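PDB 4K3Y: neuraminidase from Influenza A virus, which is a neuraminidase-like N11 protein of a bat influenza virus, folded as the beta-propeller of viral sialidases, though its own activity is uncertain. Local coordinates for residues K207-N212 / R219-F224; F194-C199 / G263-M268; G320-A325 / C335-I340; Q43-C48 / A102-D107; C331-F336 / T355-G360. All blocks are in the same frame, centred on the assembly; numbering follows the deposited sequence.

The five contacts illustrate how a propeller is held within its blades and between them. None lies at the open surface: contacts 2 and 3 sit nearest the middle of the chain, while contact 5, whose centre is about 14 Å from that of the chain, is also approached by a second subunit. Contacts 1, 3 and 5 each pair neighbouring strands within a blade, contacts 3 and 5 in the same one, so backbone hydrogen bonds dominate. Contacts 2 and 4 bridge separate parts of the ring and rely on glutamine amides, serine or threonine side chains and, in contact 4, a water. Contacts 1 and 2 are joined by the Cys-199 to Cys-208 disulfide, whereas contacts 3 and 5 share Cys-335 and Phe-336.

Contact 1 (K207-N212 / R219-F224); sequences KCTGTN and RPFLEF. With CA (calcium ion), chain M.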
# COMPACT_ATOMS: atom_id res chain seq x y z
N LYS C 207 -28.74 5.97 -20.13
CA LYS C 207 -29.04 5.09 -21.25
C LYS C 207 -28.40 3.71 -21.07
O LYS C 207 -27.21 3.60 -20.78
CB LYS C 207 -28.62 5.77 -22.56
CG LYS C 207 -29.26 7.14 -22.77
CD LYS C 207 -29.02 7.63 -24.19
CE LYS C 207 -29.34 9.11 -24.37
NZ LYS C 207 -28.51 9.70 -25.47
N CYS C 208 -29.20 2.65 -21.23
CA CYS C 208 -28.72 1.30 -20.97
C CYS C 208 -28.94 0.36 -22.15
O CYS C 208 -29.92 0.48 -22.88
CB CYS C 208 -29.42 0.73 -19.73
SG CYS C 208 -29.11 1.69 -18.28
N THR C 209 -28.02 -0.58 -22.33
CA THR C 209 -28.19 -1.63 -23.33
C THR C 209 -28.32 -2.95 -22.61
O THR C 209 -27.42 -3.34 -21.87
CB THR C 209 -27.00 -1.73 -24.26
OG1 THR C 209 -26.84 -0.49 -24.96
CG2 THR C 209 -27.23 -2.85 -25.26
N GLY C 210 -29.44 -3.63 -22.80
CA GLY C 210 -29.64 -4.91 -22.15
C GLY C 210 -29.34 -6.09 -23.05
O GLY C 210 -28.95 -5.92 -24.22
N THR C 211 -29.51 -7.29 -22.50
CA THR C 211 -29.35 -8.54 -23.24
C THR C 211 -30.65 -9.34 -23.19
O THR C 211 -31.16 -9.64 -22.10
CB THR C 211 -28.18 -9.39 -22.65
OG1 THR C 211 -26.97 -8.62 -22.67
CG2 THR C 211 -27.97 -10.67 -23.45
N ASN C 212 -31.20 -9.68 -24.35
CA ASN C 212 -32.39 -10.53 -24.37
C ASN C 212 -32.04 -12.00 -24.61
O ASN C 212 -31.73 -12.41 -25.75
CB ASN C 212 -33.37 -10.07 -25.45
CG ASN C 212 -34.76 -10.63 -25.26
OD1 ASN C 212 -34.95 -11.77 -24.80
ND2 ASN C 212 -35.76 -9.84 -25.62
N ARG C 219 -30.34 -6.15 -29.42
CA ARG C 219 -30.29 -5.84 -27.99
C ARG C 219 -31.36 -4.83 -27.59
O ARG C 219 -31.58 -3.84 -28.29
CB ARG C 219 -28.89 -5.37 -27.59
CG ARG C 219 -27.77 -6.39 -27.87
CD ARG C 219 -26.41 -5.87 -27.40
NE ARG C 219 -25.40 -6.93 -27.35
CZ ARG C 219 -25.34 -7.87 -26.40
NH1 ARG C 219 -26.23 -7.89 -25.42
NH2 ARG C 219 -24.39 -8.79 -26.44
N PRO C 220 -32.05 -5.08 -26.46
CA PRO C 220 -33.03 -4.10 -25.97
C PRO C 220 -32.36 -2.86 -25.40
O PRO C 220 -31.21 -2.94 -24.93
CB PRO C 220 -33.78 -4.87 -24.87
CG PRO C 220 -32.79 -5.91 -24.40
CD PRO C 220 -32.01 -6.30 -25.63
N PHE C 221 -33.06 -1.72 -25.44
CA PHE C 221 -32.51 -0.44 -25.02
C PHE C 221 -33.43 0.32 -24.04
O PHE C 221 -34.65 0.28 -24.17
CB PHE C 221 -32.25 0.43 -26.24
CG PHE C 221 -31.22 1.49 -26.02
CD1 PHE C 221 -29.87 1.18 -26.10
CD2 PHE C 221 -31.59 2.80 -25.74
CE1 PHE C 221 -28.90 2.15 -25.90
CE2 PHE C 221 -30.62 3.78 -25.54
CZ PHE C 221 -29.28 3.45 -25.62
N LEU C 222 -32.82 1.02 -23.09
CA LEU C 222 -33.56 1.79 -22.10
C LEU C 222 -32.97 3.19 -21.98
O LEU C 222 -31.75 3.38 -22.13
CB LEU C 222 -33.45 1.11 -20.73
CG LEU C 222 -34.63 1.03 -19.75
CD1 LEU C 222 -34.12 0.91 -18.32
CD2 LEU C 222 -35.60 2.19 -19.89
N GLU C 223 -33.83 4.17 -21.73
CA GLU C 223 -33.39 5.49 -21.28
C GLU C 223 -34.34 5.96 -20.18
O GLU C 223 -35.52 5.59 -20.17
CB GLU C 223 -33.30 6.49 -22.44
CG GLU C 223 -34.64 6.96 -23.02
CD GLU C 223 -34.47 7.93 -24.18
OE1 GLU C 223 -33.37 7.93 -24.80
OE2 GLU C 223 -35.42 8.69 -24.47
N PHE C 224 -33.82 6.72 -19.23
CA PHE C 224 -34.65 7.23 -18.14
C PHE C 224 -34.00 8.42 -17.43
O PHE C 224 -32.77 8.56 -17.43
CB PHE C 224 -34.96 6.12 -17.12
CG PHE C 224 -33.75 5.55 -16.44
CD1 PHE C 224 -33.06 4.48 -17.00
CD2 PHE C 224 -33.29 6.09 -15.23
CE1 PHE C 224 -31.94 3.96 -16.36
CE2 PHE C 224 -32.16 5.57 -14.59
CZ PHE C 224 -31.49 4.51 -15.15
CA CA M . -30.17 -13.41 -27.92
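Arg-219 and Thr-211 join side chains at the turn end of a beta hairpin, the same end that leads into a calcium site. The hairpin, strands 205-211 and 221-224, forms the middle of one four-stranded propeller blade. With its chain extended from CG to NE, Arg-219 runs alongside Thr-211 and gives NH1 to OG1 at 2.9 Å; the acceptor lies near the guanidinium plane, but the bond is bent (130°). Both side chains also bind Ile-264 O, Arg-219 through NH2, which ties the hairpin to a neighbouring loop. One residue on, Asn-212 O ligates the calcium together with the carbonyls of Asp-216 and Gly-262.

Along the strands, Cys-208 and Leu-222 are a hydrogen-bonded antiparallel pair, with N to O distances of 2.8 Å from Cys-208 to Leu-222 and 3.0 Å in return. Phe-221, its CG anti to the backbone N (chi1 -157°), lays one ring face over the carbonyl oxygen of Cys-208. On the other side of the sheet Cys-208, disulfide-linked to Cys-199, packs its CB against CB of Leu-222. Its sulfur meets the Phe-224 ring at the edge, SG standing 4.1 Å from CE1.

Contact 2 (F194-C199 / G263-M268); sequences FEFPTC and GIQGFM
The Phe-196 ring meets CB of Gln-265 obliquely, and CB of its own neighbour Glu-195 lies over one of its faces, 3.5 Å above the plane and toward the rim. The amide of Gln-265 sits against CB of Phe-196, with CD 3.6 Å from that atom. An extended chain, CG anti to the backbone N (chi1 176°), carries this amide from the 263-268 loop to the corner at Phe-196. There NE2 makes a weak, bent bond to Phe-196 O at 3.3 Å; its stronger partner is Ala-146 O, so this one amide links three parts of the chain. Further along, CG2 of Thr-198 touches Gln-265 NE2 at 3.6 Å, and OG1 of Thr-198 approaches CB of Phe-267.

The loop that leads into strand 268-269 here runs between strand 197-202 of one blade and strand 315-322 of another. Strand 197-202 continues from the corner and pairs through Thr-198 with Thr-209 of strand 205-211, whereas Gln-265 is bonded by its backbone to Ser-319 of strand 315-322, and the Phe-267 ring meets that of Phe-336 on strand 335-343.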
# COMPACT_ATOMS: atom_id res chain seq x y z
N PHE C 194 -34.60 -8.47 -20.34
CA PHE C 194 -33.68 -7.34 -20.19
C PHE C 194 -32.59 -7.57 -19.13
O PHE C 194 -32.63 -6.95 -18.05
CB PHE C 194 -34.48 -6.07 -19.86
CG PHE C 194 -33.73 -4.79 -20.12
CD1 PHE C 194 -33.46 -4.39 -21.42
CD2 PHE C 194 -33.31 -3.98 -19.06
CE1 PHE C 194 -32.77 -3.20 -21.68
CE2 PHE C 194 -32.63 -2.79 -19.31
CZ PHE C 194 -32.36 -2.40 -20.63
N GLU C 195 -31.63 -8.44 -19.42
CA GLU C 195 -30.59 -8.79 -18.44
C GLU C 195 -29.30 -7.99 -18.60
O GLU C 195 -28.99 -7.53 -19.70
CB GLU C 195 -30.25 -10.28 -18.49
CG GLU C 195 -31.45 -11.21 -18.27
CD GLU C 195 -31.83 -11.37 -16.81
OE1 GLU C 195 -30.96 -11.20 -15.91
OE2 GLU C 195 -33.01 -11.69 -16.55
N PHE C 196 -28.56 -7.83 -17.50
CA PHE C 196 -27.23 -7.19 -17.52
C PHE C 196 -27.12 -5.85 -18.25
O PHE C 196 -26.21 -5.70 -19.08
CB PHE C 196 -26.21 -8.13 -18.18
CG PHE C 196 -26.37 -9.55 -17.77
CD1 PHE C 196 -26.22 -9.92 -16.43
CD2 PHE C 196 -26.69 -10.52 -18.70
CE1 PHE C 196 -26.38 -11.23 -16.03
CE2 PHE C 196 -26.84 -11.85 -18.31
CZ PHE C 196 -26.69 -12.20 -16.97
N PRO C 197 -28.01 -4.89 -17.97
CA PRO C 197 -27.81 -3.63 -18.70
C PRO C 197 -26.47 -2.95 -18.37
O PRO C 197 -26.03 -2.96 -17.21
CB PRO C 197 -28.98 -2.75 -18.23
CG PRO C 197 -29.44 -3.37 -16.93
CD PRO C 197 -29.17 -4.84 -17.05
N THR C 198 -25.80 -2.41 -19.39
CA THR C 198 -24.64 -1.55 -19.20
C THR C 198 -25.07 -0.17 -19.62
O THR C 198 -25.79 0.02 -20.61
CB THR C 198 -23.41 -1.97 -20.03
OG1 THR C 198 -23.83 -2.49 -21.30
CG2 THR C 198 -22.66 -3.03 -19.31
N CYS C 199 -24.63 0.82 -18.86
CA CYS C 199 -25.25 2.12 -18.98
C CYS C 199 -24.24 3.25 -19.12
O CYS C 199 -23.07 3.10 -18.77
CB CYS C 199 -26.17 2.36 -17.77
SG CYS C 199 -27.30 0.97 -17.40
N GLY C 263 -27.61 -15.44 -25.25
CA GLY C 263 -27.10 -14.08 -25.31
C GLY C 263 -25.98 -13.77 -24.34
O GLY C 263 -25.75 -14.49 -23.37
N ILE C 264 -25.27 -12.68 -24.59
CA ILE C 264 -24.19 -12.30 -23.71
C ILE C 264 -24.26 -10.79 -23.47
O ILE C 264 -24.77 -10.04 -24.32
CB ILE C 264 -22.84 -12.73 -24.30
CG1 ILE C 264 -21.74 -12.71 -23.23
CG2 ILE C 264 -22.48 -11.89 -25.54
CD1 ILE C 264 -20.64 -13.71 -23.50
N GLN C 265 -23.81 -10.34 -22.31
CA GLN C 265 -23.79 -8.92 -21.99
C GLN C 265 -22.93 -8.20 -23.01
O GLN C 265 -21.81 -8.63 -23.33
CB GLN C 265 -23.24 -8.72 -20.59
CG GLN C 265 -23.06 -7.30 -20.11
CD GLN C 265 -22.71 -7.30 -18.63
OE1 GLN C 265 -22.03 -8.22 -18.14
NE2 GLN C 265 -23.21 -6.30 -17.90
N GLY C 266 -23.46 -7.09 -23.50
CA GLY C 266 -22.78 -6.28 -24.49
C GLY C 266 -23.54 -4.99 -24.58
O GLY C 266 -24.57 -4.83 -23.91
N PHE C 267 -23.05 -4.08 -25.42
CA PHE C 267 -23.53 -2.71 -25.40
C PHE C 267 -23.80 -2.14 -26.79
O PHE C 267 -23.31 -2.64 -27.81
CB PHE C 267 -22.51 -1.81 -24.67
CG PHE C 267 -21.15 -1.76 -25.34
CD1 PHE C 267 -20.15 -2.68 -25.00
CD2 PHE C 267 -20.87 -0.79 -26.31
CE1 PHE C 267 -18.90 -2.65 -25.62
CE2 PHE C 267 -19.60 -0.76 -26.93
CZ PHE C 267 -18.63 -1.68 -26.59
N MET C 268 -24.60 -1.08 -26.79
CA MET C 268 -24.77 -0.20 -27.93
C MET C 268 -24.56 1.22 -27.41
O MET C 268 -24.83 1.50 -26.23
CB MET C 268 -26.18 -0.34 -28.50
CG MET C 268 -26.49 -1.68 -29.19
SD MET C 268 -28.24 -1.86 -29.60
CE MET C 268 -28.24 -3.44 -30.48

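Contact 3 (G320-A325 / C335-I340); sequences GLYQPA and CFWIEI
Gly-320 lies against one face of the Trp-337 indole, a CH-pi contact in which its CA stands 3.5 Å from the centroid of the five-membered ring of Trp-337. The backbone N of Gly-320 is likewise over the ring system. Two residues along, the pattern is reversed: CB of Cys-335 sits over a face of the Tyr-322 ring, 3.5 Å from its centroid, while the sulfur stands obliquely to that ring and touches CG of Pro-324. Tyr-322 and Trp-337 each hold CG between the backbone N and the carbonyl carbon (chi1 72° and 54°), which folds both rings over the partner strand and lets their CD1 atoms meet.

Beneath the rings runs an antiparallel ladder, Gly-320 with Trp-337 and Tyr-322 with Cys-335 being hydrogen-bonded pairs; Gly-320 N reaches Trp-337 O at 2.8 Å. On the opposite face CD1 of Leu-321 packs on CB of Phe-336. Farther out, strand 40-48 of another blade covers the aromatic face through Phe-45, Val-46 and Cys-48.

The indole face is thus packed directly on glycine backbone, and the buried NE1 of Trp-337 is satisfied by a water that it donates to at 2.8 Å and that in turn donates to Leu-321 O.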
# COMPACT_ATOMS: atom_id res chain seq x y z
N GLY C 320 -18.84 -4.29 -21.52
CA GLY C 320 -19.62 -3.30 -20.80
C GLY C 320 -19.15 -1.87 -20.92
O GLY C 320 -18.04 -1.62 -21.39
N LEU C 321 -19.99 -0.93 -20.50
CA LEU C 321 -19.66 0.50 -20.61
C LEU C 321 -19.21 1.12 -19.28
O LEU C 321 -19.58 0.65 -18.20
CB LEU C 321 -20.89 1.25 -21.12
CG LEU C 321 -20.93 1.87 -22.51
CD1 LEU C 321 -19.96 1.21 -23.48
CD2 LEU C 321 -22.36 1.79 -23.02
N TYR C 322 -18.41 2.20 -19.36
CA TYR C 322 -18.07 2.99 -18.16
C TYR C 322 -17.62 4.41 -18.50
O TYR C 322 -17.00 4.62 -19.54
CB TYR C 322 -17.03 2.27 -17.29
CG TYR C 322 -15.62 2.22 -17.83
CD1 TYR C 322 -15.24 1.25 -18.76
CD2 TYR C 322 -14.66 3.13 -17.39
CE1 TYR C 322 -13.94 1.19 -19.26
CE2 TYR C 322 -13.35 3.07 -17.88
CZ TYR C 322 -13.00 2.10 -18.81
OH TYR C 322 -11.71 2.06 -19.28
N GLN C 323 -17.96 5.36 -17.63
CA GLN C 323 -17.53 6.76 -17.79
C GLN C 323 -16.55 7.22 -16.70
O GLN C 323 -16.91 7.27 -15.52
CB GLN C 323 -18.75 7.68 -17.80
CG GLN C 323 -19.60 7.56 -19.05
CD GLN C 323 -20.99 8.18 -18.89
OE1 GLN C 323 -21.70 7.93 -17.90
NE2 GLN C 323 -21.38 9.00 -19.88
N PRO C 324 -15.30 7.55 -17.09
CA PRO C 324 -14.31 8.08 -16.14
C PRO C 324 -14.73 9.49 -15.71
O PRO C 324 -15.23 10.22 -16.56
CB PRO C 324 -13.03 8.17 -16.98
CG PRO C 324 -13.28 7.33 -18.19
CD PRO C 324 -14.75 7.41 -18.44
N ALA C 325 -14.55 9.86 -14.44
CA ALA C 325 -14.91 11.21 -14.02
C ALA C 325 -13.98 11.83 -12.98
O ALA C 325 -14.43 12.45 -12.01
CB ALA C 325 -16.37 11.28 -13.55
N CYS C 335 -16.07 5.03 -22.29
CA CYS C 335 -15.18 3.88 -22.48
C CYS C 335 -15.95 2.57 -22.44
O CYS C 335 -17.10 2.52 -22.01
CB CYS C 335 -14.13 3.85 -21.37
SG CYS C 335 -13.09 5.31 -21.27
N PHE C 336 -15.30 1.50 -22.88
CA PHE C 336 -15.86 0.16 -22.65
C PHE C 336 -14.80 -0.86 -22.25
O PHE C 336 -13.60 -0.70 -22.53
CB PHE C 336 -16.72 -0.33 -23.83
CG PHE C 336 -15.99 -0.49 -25.12
CD1 PHE C 336 -15.32 -1.68 -25.41
CD2 PHE C 336 -15.98 0.53 -26.07
CE1 PHE C 336 -14.64 -1.84 -26.62
CE2 PHE C 336 -15.30 0.38 -27.28
CZ PHE C 336 -14.63 -0.81 -27.55
N TRP C 337 -15.26 -1.89 -21.54
CA TRP C 337 -14.40 -3.01 -21.18
C TRP C 337 -14.90 -4.27 -21.89
O TRP C 337 -16.10 -4.45 -22.08
CB TRP C 337 -14.39 -3.24 -19.66
CG TRP C 337 -15.78 -3.40 -19.06
CD1 TRP C 337 -16.50 -2.44 -18.43
CD2 TRP C 337 -16.59 -4.59 -19.04
NE1 TRP C 337 -17.70 -2.94 -18.01
CE2 TRP C 337 -17.79 -4.26 -18.37
CE3 TRP C 337 -16.42 -5.90 -19.52
CZ2 TRP C 337 -18.82 -5.19 -18.18
CZ3 TRP C 337 -17.45 -6.82 -19.33
CH2 TRP C 337 -18.64 -6.45 -18.67
N ILE C 338 -13.96 -5.12 -22.28
CA ILE C 338 -14.24 -6.41 -22.89
C ILE C 338 -13.62 -7.53 -22.07
O ILE C 338 -12.39 -7.60 -21.96
CB ILE C 338 -13.60 -6.50 -24.28
CG1 ILE C 338 -13.99 -5.31 -25.16
CG2 ILE C 338 -13.93 -7.85 -24.94
CD1 ILE C 338 -13.38 -5.38 -26.57
N GLU C 339 -14.44 -8.41 -21.51
CA GLU C 339 -13.93 -9.64 -20.87
C GLU C 339 -13.50 -10.71 -21.91
O GLU C 339 -14.20 -10.99 -22.89
CB GLU C 339 -14.93 -10.20 -19.85
CG GLU C 339 -14.33 -11.21 -18.86
CD GLU C 339 -15.28 -11.55 -17.70
OE1 GLU C 339 -16.51 -11.74 -17.93
OE2 GLU C 339 -14.79 -11.63 -16.55
N ILE C 340 -12.33 -11.28 -21.66
CA ILE C 340 -11.57 -12.15 -22.56
C ILE C 340 -11.41 -13.54 -21.91
O ILE C 340 -11.07 -13.63 -20.73
CB ILE C 340 -10.15 -11.53 -22.75
CG1 ILE C 340 -10.25 -10.24 -23.56
CG2 ILE C 340 -9.16 -12.48 -23.35
CD1 ILE C 340 -11.28 -10.32 -24.63
O HOH W 1 -19.17 -1.25 -16.29

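Contact 4 (Q43-C48 / A102-D107); sequences QNFVSC and ASSCHD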
# COMPACT_ATOMS: atom_id res chain seq x y z
N GLN C 43 -16.68 -12.31 -13.98
CA GLN C 43 -17.64 -11.22 -13.91
C GLN C 43 -16.92 -9.87 -13.72
O GLN C 43 -17.29 -9.05 -12.88
CB GLN C 43 -18.70 -11.47 -12.82
CG GLN C 43 -20.09 -10.86 -13.11
CD GLN C 43 -20.51 -9.75 -12.12
OE1 GLN C 43 -21.51 -9.87 -11.42
NE2 GLN C 43 -19.75 -8.66 -12.09
N ASN C 44 -15.87 -9.64 -14.51
CA ASN C 44 -15.20 -8.36 -14.46
C ASN C 44 -16.06 -7.23 -15.01
O ASN C 44 -16.92 -7.44 -15.87
CB ASN C 44 -13.86 -8.42 -15.19
CG ASN C 44 -12.93 -9.47 -14.62
OD1 ASN C 44 -12.10 -9.17 -13.77
ND2 ASN C 44 -13.09 -10.71 -15.07
N PHE C 45 -15.85 -6.04 -14.47
CA PHE C 45 -16.41 -4.82 -15.04
C PHE C 45 -15.67 -3.64 -14.41
O PHE C 45 -14.95 -3.78 -13.41
CB PHE C 45 -17.92 -4.71 -14.80
CG PHE C 45 -18.30 -4.47 -13.37
CD1 PHE C 45 -18.45 -5.53 -12.49
CD2 PHE C 45 -18.48 -3.16 -12.90
CE1 PHE C 45 -18.79 -5.30 -11.14
CE2 PHE C 45 -18.81 -2.93 -11.57
CZ PHE C 45 -18.98 -4.00 -10.69
N VAL C 46 -15.84 -2.47 -15.01
CA VAL C 46 -15.12 -1.31 -14.55
C VAL C 46 -16.10 -0.26 -14.05
O VAL C 46 -17.15 -0.00 -14.68
CB VAL C 46 -14.27 -0.73 -15.67
CG1 VAL C 46 -13.57 0.56 -15.23
CG2 VAL C 46 -13.26 -1.77 -16.11
N SER C 47 -15.77 0.32 -12.89
CA SER C 47 -16.48 1.50 -12.43
C SER C 47 -15.49 2.55 -11.92
O SER C 47 -14.45 2.23 -11.32
CB SER C 47 -17.50 1.16 -11.37
OG SER C 47 -18.44 2.21 -11.26
N CYS C 48 -15.82 3.80 -12.20
CA CYS C 48 -14.92 4.89 -11.87
C CYS C 48 -15.48 5.77 -10.77
O CYS C 48 -16.69 5.98 -10.69
CB CYS C 48 -14.63 5.70 -13.13
SG CYS C 48 -13.70 4.73 -14.33
N ALA C 102 -22.09 -8.91 -8.72
CA ALA C 102 -22.02 -7.57 -8.18
C ALA C 102 -22.13 -6.48 -9.23
O ALA C 102 -21.73 -6.65 -10.38
CB ALA C 102 -20.73 -7.38 -7.34
N SER C 103 -22.69 -5.36 -8.81
CA SER C 103 -22.61 -4.11 -9.54
C SER C 103 -22.03 -3.08 -8.55
O SER C 103 -22.29 -3.17 -7.33
CB SER C 103 -24.01 -3.71 -10.00
OG SER C 103 -23.97 -2.58 -10.84
N SER C 104 -21.22 -2.14 -9.02
CA SER C 104 -20.78 -1.04 -8.14
C SER C 104 -20.85 0.34 -8.81
O SER C 104 -20.91 0.43 -10.04
CB SER C 104 -19.37 -1.27 -7.60
OG SER C 104 -18.42 -1.22 -8.64
N CYS C 105 -20.86 1.39 -7.99
CA CYS C 105 -20.90 2.78 -8.46
C CYS C 105 -20.30 3.68 -7.36
O CYS C 105 -20.20 3.25 -6.21
CB CYS C 105 -22.27 3.28 -8.90
SG CYS C 105 -23.67 2.16 -8.56
N HIS C 106 -19.90 4.92 -7.69
CA HIS C 106 -19.35 5.85 -6.68
C HIS C 106 -19.96 7.25 -6.82
O HIS C 106 -19.99 7.81 -7.91
CB HIS C 106 -17.83 5.90 -6.80
CG HIS C 106 -17.16 6.64 -5.67
ND1 HIS C 106 -17.23 8.00 -5.54
CD2 HIS C 106 -16.39 6.18 -4.66
CE1 HIS C 106 -16.54 8.37 -4.46
NE2 HIS C 106 -16.03 7.28 -3.91
N ASP C 107 -20.43 7.82 -5.71
CA ASP C 107 -21.22 9.06 -5.77
C ASP C 107 -20.41 10.32 -5.45
O ASP C 107 -20.95 11.42 -5.47
CB ASP C 107 -22.45 9.00 -4.85
CG ASP C 107 -22.07 8.76 -3.39
OD1 ASP C 107 -20.86 8.84 -3.05
OD2 ASP C 107 -23.00 8.50 -2.59
O HOH W 2 -19.32 5.36 -10.75
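Gln-43 turns its amide to the backbone of Ala-102 and answers both polar atoms of that residue: OE1 accepts from Ala-102 N at 2.9 Å, and NE2 gives a weaker bond to Ala-102 O at 3.3 Å. A bend at chi2 (-115°) turns the amide to this position from the corner at Gln-43, where strand 40-48 is broken. Next along, Phe-45 leans toward the facing strand. With its CG between the backbone N and the carbonyl carbon (chi1 70°), the ring sends its outer end toward that strand, where CE1 nears Ala-102 O, CZ stands 3.4 Å from Ser-104 N and CE2 lies 3.4 Å from Ser-104 OG. Ser-47 follows, its CB beside Ser-104 OG. Its hydroxyl pairs chiefly with Ser-148 OG, and any bond to Ser-104 O is weak.

The two strands run nearly parallel, 18° apart, but belong to different blades, strand 40-48 being the first of its sheet and strand 101-106 the first of the next. This is the side-by-side meeting of innermost strands that surrounds the axis of a propeller.

Because no backbone ladder joins them, polar groups link the two strands. The Gln-43 amide engages both backbone polar atoms of Ala-102, much as a neighbouring strand might, and at the far end a water donates to Cys-48 O at 2.7 Å and accepts from His-106 N.

Contact 5 (C331-F336 / T355-G360); sequences CQELCF and TFCGTG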
# COMPACT_ATOMS: atom_id res chain seq x y z
N CYS C 331 -15.79 17.87 -21.82
CA CYS C 331 -16.76 16.92 -22.37
C CYS C 331 -16.66 15.62 -21.57
O CYS C 331 -15.63 15.37 -20.92
CB CYS C 331 -16.51 16.65 -23.85
SG CYS C 331 -14.87 15.97 -24.22
N GLN C 332 -17.72 14.81 -21.60
CA GLN C 332 -17.76 13.59 -20.79
C GLN C 332 -17.24 12.38 -21.58
O GLN C 332 -17.85 11.98 -22.57
CB GLN C 332 -19.17 13.33 -20.26
CG GLN C 332 -19.33 11.99 -19.54
CD GLN C 332 -18.39 11.85 -18.34
OE1 GLN C 332 -18.48 12.61 -17.37
NE2 GLN C 332 -17.48 10.87 -18.41
N GLU C 333 -16.11 11.81 -21.14
CA GLU C 333 -15.50 10.69 -21.87
C GLU C 333 -16.23 9.34 -21.66
O GLU C 333 -16.75 9.05 -20.58
CB GLU C 333 -14.00 10.59 -21.57
CG GLU C 333 -13.30 9.30 -22.04
CD GLU C 333 -12.99 9.26 -23.55
OE1 GLU C 333 -13.85 9.67 -24.36
OE2 GLU C 333 -11.89 8.80 -23.92
N LEU C 334 -16.27 8.53 -22.71
CA LEU C 334 -16.95 7.24 -22.68
C LEU C 334 -15.97 6.12 -23.03
O LEU C 334 -15.15 6.24 -23.95
CB LEU C 334 -18.13 7.25 -23.67
CG LEU C 334 -19.11 6.08 -23.63
CD1 LEU C 334 -19.56 5.78 -22.19
CD2 LEU C 334 -20.31 6.35 -24.54
N CYS C 335 -16.07 5.03 -22.29
CA CYS C 335 -15.18 3.88 -22.48
C CYS C 335 -15.95 2.57 -22.44
O CYS C 335 -17.10 2.52 -22.01
CB CYS C 335 -14.13 3.85 -21.37
SG CYS C 335 -13.09 5.31 -21.27
N PHE C 336 -15.30 1.50 -22.88
CA PHE C 336 -15.86 0.16 -22.65
C PHE C 336 -14.80 -0.86 -22.25
O PHE C 336 -13.60 -0.70 -22.53
CB PHE C 336 -16.72 -0.33 -23.83
CG PHE C 336 -15.99 -0.49 -25.12
CD1 PHE C 336 -15.32 -1.68 -25.41
CD2 PHE C 336 -15.98 0.53 -26.07
CE1 PHE C 336 -14.64 -1.84 -26.62
CE2 PHE C 336 -15.30 0.38 -27.28
CZ PHE C 336 -14.63 -0.81 -27.55
N THR C 355 -9.62 -2.67 -22.14
CA THR C 355 -10.50 -1.51 -22.07
C THR C 355 -10.18 -0.56 -23.22
O THR C 355 -9.06 -0.54 -23.73
CB THR C 355 -10.40 -0.79 -20.70
OG1 THR C 355 -9.04 -0.47 -20.43
CG2 THR C 355 -10.92 -1.68 -19.58
N PHE C 356 -11.17 0.22 -23.62
CA PHE C 356 -11.01 1.12 -24.75
C PHE C 356 -11.71 2.40 -24.38
O PHE C 356 -12.77 2.35 -23.75
CB PHE C 356 -11.70 0.55 -26.00
CG PHE C 356 -10.92 -0.53 -26.70
CD1 PHE C 356 -11.09 -1.87 -26.35
CD2 PHE C 356 -10.02 -0.20 -27.72
CE1 PHE C 356 -10.35 -2.88 -27.01
CE2 PHE C 356 -9.29 -1.19 -28.37
CZ PHE C 356 -9.45 -2.53 -28.02
N CYS C 357 -11.14 3.54 -24.76
CA CYS C 357 -11.81 4.83 -24.60
C CYS C 357 -11.86 5.51 -25.94
O CYS C 357 -11.04 5.21 -26.82
CB CYS C 357 -11.08 5.70 -23.57
SG CYS C 357 -11.17 5.02 -21.89
N GLY C 358 -12.81 6.41 -26.12
CA GLY C 358 -12.99 7.03 -27.42
C GLY C 358 -12.01 8.15 -27.75
O GLY C 358 -11.59 8.91 -26.87
N THR C 359 -11.64 8.22 -29.03
CA THR C 359 -10.88 9.33 -29.59
C THR C 359 -11.78 10.10 -30.53
O THR C 359 -12.62 9.51 -31.22
CB THR C 359 -9.73 8.80 -30.46
OG1 THR C 359 -8.91 7.93 -29.69
CG2 THR C 359 -8.88 9.96 -31.02
N GLY C 360 -11.59 11.41 -30.60
CA GLY C 360 -12.33 12.23 -31.55
C GLY C 360 -11.95 12.00 -33.00
O GLY C 360 -12.71 12.35 -33.91
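Cys-335 and Cys-357 are covalently joined across neighbouring strands, their SG atoms 2.0 Å apart with a disulfide torsion of 101°. They form a non-hydrogen-bonded antiparallel pair with both side chains on the same face, and the bridge sits between the flanking backbone bonds. Those bonds are the second kind of interaction: Phe-336 and Phe-356 exchange N to O bonds of 2.8 Å in both directions, and Gly-358 N continues the ladder to Leu-334 O at 3.2 Å.

The third kind is aromatic. On the face away from the disulfide, CB of Phe-356 rests over the Phe-336 ring, 3.8 Å from its centroid. The two phenyl planes are only 23° from parallel, yet are slid so far apart that they barely overlap.

The pair belongs to the hairpin of strands 335-343 and 349-359, in the centre of a four-stranded blade. Strand 315-322 flanks it beyond Cys-335 and strand 20-26 beyond Thr-355, whose OG1 bonds to Thr-24, while Ile-130 of a second subunit packs on Glu-333 and Cys-357.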